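Local coordinates for flagellar hook protein FlgE (PDB 5AY6), which is a fragment of the protein that builds the flagellar hook, a curved segment thought to act as a universal joint passing motor torque to the filament, at residues L13-P18 with Q292-S297; A198-K203 with G232-T237. One frame throughout, in Å; residues are numbered along the deposited sequence.

Interaction 1. Residues L13-P18 with Q292-S297; sequences LRSEQP and QYNSQS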
loop_
_atom_site.group_PDB
_atom_site.type_symbol
_atom_site.label_atom_id
_atom_site.label_comp_id
_atom_site.label_asym_id
_atom_site.label_seq_id
_atom_site.Cartn_x
_atom_site.Cartn_y
_atom_site.Cartn_z
ATOM N N LEU A 13 13.856 -5.141 8.210
ATOM C CA LEU A 13 12.859 -5.799 7.376
ATOM C C LEU A 13 13.586 -6.646 6.343
ATOM O O LEU A 13 14.423 -6.128 5.609
ATOM C CB LEU A 13 11.965 -4.769 6.687
ATOM C CG LEU A 13 11.275 -3.737 7.578
ATOM C CD1 LEU A 13 10.696 -2.614 6.732
ATOM C CD2 LEU A 13 10.182 -4.397 8.398
ATOM N N ARG A 14 13.283 -7.940 6.281
ATOM C CA ARG A 14 13.992 -8.809 5.347
ATOM C C ARG A 14 13.760 -8.374 3.909
ATOM O O ARG A 14 12.629 -8.354 3.440
ATOM C CB ARG A 14 13.578 -10.271 5.509
ATOM C CG ARG A 14 14.378 -11.175 4.585
ATOM C CD ARG A 14 14.231 -12.649 4.902
ATOM N NE ARG A 14 15.052 -13.447 3.993
ATOM C CZ ARG A 14 14.988 -14.771 3.882
ATOM N NH1 ARG A 14 14.141 -15.465 4.631
ATOM N NH2 ARG A 14 15.775 -15.401 3.017
ATOM N N SER A 15 14.838 -8.043 3.205
ATOM C CA SER A 15 14.719 -7.504 1.849
ATOM C C SER A 15 14.117 -8.512 0.869
ATOM O O SER A 15 13.471 -8.116 -0.109
ATOM C CB SER A 15 16.084 -7.032 1.337
ATOM O OG SER A 15 16.948 -8.132 1.118
ATOM N N GLU A 16 14.325 -9.804 1.134
ATOM C CA GLU A 16 13.821 -10.862 0.256
ATOM C C GLU A 16 12.411 -11.325 0.616
ATOM O O GLU A 16 11.904 -12.268 0.004
ATOM C CB GLU A 16 14.742 -12.085 0.271
ATOM C CG GLU A 16 16.117 -11.889 -0.326
ATOM C CD GLU A 16 16.936 -13.181 -0.324
ATOM O OE1 GLU A 16 16.521 -14.174 0.323
ATOM O OE2 GLU A 16 18.038 -13.176 -0.918
ATOM N N GLN A 17 11.797 -10.692 1.616
ATOM C CA GLN A 17 10.409 -10.982 1.963
ATOM C C GLN A 17 9.548 -10.964 0.705
ATOM O O GLN A 17 9.468 -9.953 0.019
ATOM C CB GLN A 17 9.872 -9.974 2.983
ATOM C CG GLN A 17 8.357 -9.997 3.132
ATOM C CD GLN A 17 7.860 -11.198 3.911
ATOM O OE1 GLN A 17 8.240 -11.403 5.063
ATOM N NE2 GLN A 17 7.005 -12.002 3.287
ATOM N N PRO A 18 8.933 -12.106 0.379
ATOM C CA PRO A 18 8.119 -12.167 -0.835
ATOM C C PRO A 18 6.789 -11.434 -0.673
ATOM O O PRO A 18 6.224 -11.386 0.421
ATOM C CB PRO A 18 7.907 -13.672 -1.041
ATOM C CG PRO A 18 8.075 -14.269 0.308
ATOM C CD PRO A 18 9.084 -13.424 1.021
ATOM N N GLN A 292 16.810 -2.602 5.836
ATOM C CA GLN A 292 16.221 -3.546 4.910
ATOM C C GLN A 292 17.307 -4.467 4.325
ATOM O O GLN A 292 17.508 -4.538 3.110
ATOM C CB GLN A 292 15.460 -2.786 3.815
ATOM C CG GLN A 292 14.532 -3.658 2.953
ATOM C CD GLN A 292 14.943 -3.649 1.484
ATOM O OE1 GLN A 292 16.027 -3.168 1.125
ATOM N NE2 GLN A 292 14.093 -4.194 0.633
ATOM N N TYR A 293 18.024 -5.158 5.205
ATOM C CA TYR A 293 19.055 -6.121 4.787
ATOM C C TYR A 293 18.435 -7.488 4.550
ATOM O O TYR A 293 17.340 -7.758 5.035
ATOM C CB TYR A 293 20.144 -6.248 5.850
ATOM C CG TYR A 293 20.699 -4.933 6.320
ATOM C CD1 TYR A 293 21.113 -3.970 5.412
ATOM C CD2 TYR A 293 20.805 -4.653 7.673
ATOM C CE1 TYR A 293 21.625 -2.767 5.840
ATOM C CE2 TYR A 293 21.320 -3.452 8.113
ATOM C CZ TYR A 293 21.725 -2.512 7.192
ATOM O OH TYR A 293 22.231 -1.312 7.627
ATOM N N ASN A 294 19.135 -8.362 3.830
ATOM C CA ASN A 294 18.646 -9.729 3.629
ATOM C C ASN A 294 18.947 -10.589 4.844
ATOM O O ASN A 294 19.826 -11.451 4.815
ATOM C CB ASN A 294 19.254 -10.381 2.384
ATOM C CG ASN A 294 18.714 -11.778 2.141
ATOM O OD1 ASN A 294 17.605 -12.116 2.570
ATOM N ND2 ASN A 294 19.512 -12.610 1.478
ATOM N N SER A 295 18.226 -10.331 5.922
ATOM C CA SER A 295 18.316 -11.155 7.109
ATOM C C SER A 295 16.948 -11.153 7.760
ATOM O O SER A 295 16.060 -10.429 7.316
ATOM C CB SER A 295 19.392 -10.630 8.057
ATOM O OG SER A 295 19.159 -9.270 8.371
ATOM N N GLN A 296 16.780 -11.974 8.792
ATOM C CA GLN A 296 15.510 -12.102 9.499
ATOM C C GLN A 296 14.857 -10.747 9.769
ATOM O O GLN A 296 15.527 -9.802 10.187
ATOM C CB GLN A 296 15.724 -12.851 10.819
ATOM C CG GLN A 296 14.506 -12.899 11.738
ATOM C CD GLN A 296 13.383 -13.761 11.189
ATOM O OE1 GLN A 296 13.600 -14.907 10.790
ATOM N NE2 GLN A 296 12.175 -13.210 11.162
ATOM N N SER A 297 13.562 -10.646 9.487
ATOM C CA SER A 297 12.786 -9.494 9.928
ATOM C C SER A 297 12.721 -9.557 11.441
ATOM O O SER A 297 12.259 -10.552 11.994
ATOM C CB SER A 297 11.375 -9.494 9.327
ATOM O OG SER A 297 11.387 -9.137 7.955
HETATM O O HOH W 1 8.966 -9.959 7.152
#
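R14 and S15 meet Y293, N294 and S297 in a polar surface contact between two loops, one leaving strand 6-12 and the other joining strands 277-291 and 298-304. Two backbone N-H groups of the 13-18 loop are used: R14 N donates an almost straight hydrogen bond (174°) to the hydroxyl of S297, 2.8 Å from its OG, and S15 N reaches Y293 O at 3.1 Å, approaching from above that carbonyl's plane. Two CA-H...O contacts, Q292 CA to L13 O and R14 CA to Y293 O, fill in between. Farther out the side chains take over. The extended R14 chain, with CG anti to the backbone N (chi1 -177°), runs beside N294 and points the same way, which brings NE in line with the C=O of N294 and 3.2 Å from its OD1. Guanidinium and amide are nearly coplanar, 22° apart. R14 NH2 also forms a salt bridge with E16 OE1 (3.1 Å), tilted from the guanidinium plane, so the group is gripped at both NE and NH2. A water next to S297 OG also reaches Q17 OE1, so the hydroxyl that accepts from R14 N is linked through it to Q17. The 13-18 loop turns through a type I beta turn from R14 to Q17, while N294 centres an inverse gamma turn: two tight turns pressed together where strands of one mixed beta sheet run out into loops.

Interaction 2. Residues A198-K203 with G232-T237; sequences AELRAK and GSLFGT
L234 reaches out of the 232-237 loop to the strand that carries A198 and L200. Its CB points at the strand, and CG, set anti to the backbone N (chi1 -177°), continues in that direction, coming 4.1 Å from L200 CD1. There the chain forks. CD1 lies over the strand backbone, 4.0 Å from L200 N, and is as close to L200 CG; CD2 turns to the methyl of A198, at 4.1 Å from its CB. The two leucine side chains cross at about a right angle, so L200 lies across L234 rather than alongside it. A198 and L200 can share this one partner because they are two residues apart on strand 195-202, the middle strand of a five-stranded antiparallel sheet in the FlaE D2 region; both direct their CB atoms to the loop, whereas E199 between them faces away, its carboxylate hydrogen-bonded to Y145, among others. I220 and L185, on the neighbouring strands of the sheet, also touch L234. F235, the next residue, adds a second apolar group: L200 CD1 sits 3.6 Å from CE1 of its ring, while L234 CG lies over one face of the same ring, offset toward the rim. No hydrogen bond joins the two segments. The loop is bent into a type I beta turn from S233 to G236, closed by G236 N to S233 O at 3.0 Å, and L234 and F235 occupy its two central positions.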
loop_
_atom_site.group_PDB
_atom_site.type_symbol
_atom_site.label_atom_id
_atom_site.label_comp_id
_atom_site.label_asym_id
_atom_site.label_seq_id
_atom_site.Cartn_x
_atom_site.Cartn_y
_atom_site.Cartn_z
ATOM N N ALA A 198 3.201 0.973 4.329
ATOM C CA ALA A 198 3.216 1.116 5.781
ATOM C C ALA A 198 1.990 1.833 6.324
ATOM O O ALA A 198 1.408 2.688 5.658
ATOM C CB ALA A 198 4.475 1.850 6.214
ATOM N N GLU A 199 1.595 1.461 7.537
ATOM C CA GLU A 199 0.571 2.189 8.271
ATOM C C GLU A 199 1.019 2.401 9.706
ATOM O O GLU A 199 1.638 1.525 10.312
ATOM C CB GLU A 199 -0.771 1.444 8.252
ATOM C CG GLU A 199 -1.322 1.191 6.861
ATOM C CD GLU A 199 -2.538 0.280 6.852
ATOM O OE1 GLU A 199 -3.357 0.334 7.799
ATOM O OE2 GLU A 199 -2.673 -0.493 5.884
ATOM N N LEU A 200 0.719 3.577 10.236
ATOM C CA LEU A 200 0.805 3.807 11.665
ATOM C C LEU A 200 -0.613 3.721 12.212
ATOM O O LEU A 200 -1.545 4.221 11.591
ATOM C CB LEU A 200 1.442 5.161 11.971
ATOM C CG LEU A 200 2.968 5.200 11.831
ATOM C CD1 LEU A 200 3.460 6.638 11.863
ATOM C CD2 LEU A 200 3.618 4.382 12.932
ATOM N N ARG A 201 -0.782 3.071 13.356
ATOM C CA ARG A 201 -2.117 2.858 13.892
ATOM C C ARG A 201 -2.110 2.739 15.406
ATOM O O ARG A 201 -1.195 2.162 15.993
ATOM C CB ARG A 201 -2.746 1.599 13.276
ATOM C CG ARG A 201 -1.961 0.315 13.552
ATOM C CD ARG A 201 -2.517 -0.887 12.784
ATOM N NE ARG A 201 -1.861 -2.132 13.181
ATOM C CZ ARG A 201 -2.185 -2.827 14.268
ATOM N NH1 ARG A 201 -3.150 -2.391 15.065
ATOM N NH2 ARG A 201 -1.544 -3.953 14.565
ATOM N N ALA A 202 -3.137 3.302 16.030
ATOM C CA ALA A 202 -3.399 3.091 17.444
ATOM C C ALA A 202 -4.272 1.855 17.580
ATOM O O ALA A 202 -4.737 1.313 16.581
ATOM C CB ALA A 202 -4.082 4.305 18.058
ATOM N N LYS A 203 -4.489 1.410 18.810
ATOM C CA LYS A 203 -5.401 0.301 19.059
ATOM C C LYS A 203 -6.801 0.686 18.585
ATOM O O LYS A 203 -7.249 1.810 18.829
ATOM C CB LYS A 203 -5.406 -0.066 20.547
ATOM C CG LYS A 203 -6.408 -1.150 20.932
ATOM C CD LYS A 203 -6.135 -1.697 22.328
ATOM C CE LYS A 203 -7.135 -2.787 22.697
ATOM N NZ LYS A 203 -6.711 -3.557 23.900
ATOM N N GLY A 232 7.816 8.497 2.391
ATOM C CA GLY A 232 6.641 8.979 1.683
ATOM C C GLY A 232 5.833 9.948 2.524
ATOM O O GLY A 232 6.390 10.851 3.148
ATOM N N SER A 233 4.522 9.746 2.570
ATOM C CA SER A 233 3.650 10.617 3.349
ATOM C C SER A 233 3.278 10.011 4.696
ATOM O O SER A 233 2.308 10.437 5.322
ATOM C CB SER A 233 2.380 10.923 2.567
ATOM O OG SER A 233 1.625 9.740 2.388
ATOM N N LEU A 234 4.043 9.018 5.141
ATOM C CA LEU A 234 3.740 8.334 6.393
ATOM C C LEU A 234 3.726 9.314 7.564
ATOM O O LEU A 234 2.886 9.211 8.459
ATOM C CB LEU A 234 4.746 7.210 6.654
ATOM C CG LEU A 234 4.504 6.365 7.909
ATOM C CD1 LEU A 234 3.133 5.692 7.874
ATOM C CD2 LEU A 234 5.609 5.334 8.075
ATOM N N PHE A 235 4.665 10.258 7.556
ATOM C CA PHE A 235 4.706 11.301 8.577
ATOM C C PHE A 235 4.363 12.657 7.968
ATOM O O PHE A 235 4.804 13.695 8.460
ATOM C CB PHE A 235 6.081 11.369 9.250
ATOM C CG PHE A 235 6.547 10.059 9.832
ATOM C CD1 PHE A 235 6.103 9.641 11.078
ATOM C CD2 PHE A 235 7.441 9.261 9.142
ATOM C CE1 PHE A 235 6.534 8.445 11.614
ATOM C CE2 PHE A 235 7.879 8.064 9.676
ATOM C CZ PHE A 235 7.425 7.655 10.909
ATOM N N GLY A 236 3.583 12.642 6.892
ATOM C CA GLY A 236 3.253 13.866 6.186
ATOM C C GLY A 236 4.501 14.544 5.651
ATOM O O GLY A 236 5.288 13.928 4.934
ATOM N N THR A 237 4.684 15.813 6.001
ATOM C CA THR A 237 5.877 16.550 5.601
ATOM C C THR A 237 6.678 16.997 6.815
ATOM O O THR A 237 7.526 17.882 6.710
ATOM C CB THR A 237 5.526 17.795 4.766
ATOM O OG1 THR A 237 4.647 18.633 5.523
ATOM C CG2 THR A 237 4.844 17.398 3.459
#

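How the interactions relate
From the N terminus the chain runs along strand 6-12 and enters interaction 1 at once through 13-18, whose partner 292-297 comes only near the C terminus. Interaction 1 therefore closes a loop spanning most of the chain, and joins the loops at the ends of strands 6-12, 277-291 and 298-304 of the mixed sheet. Interaction 2 opens and closes wholly within that span, joining the loop after strand 228-230 to the middle strand of the antiparallel sheet 167-174 to 228-230. The centres of interactions 1 and 2 lie about 21 Å apart. Strand 195-202 connects the two: W196 is touched by L13, Q17 and Q292, while A198 and L200 hold interaction 2.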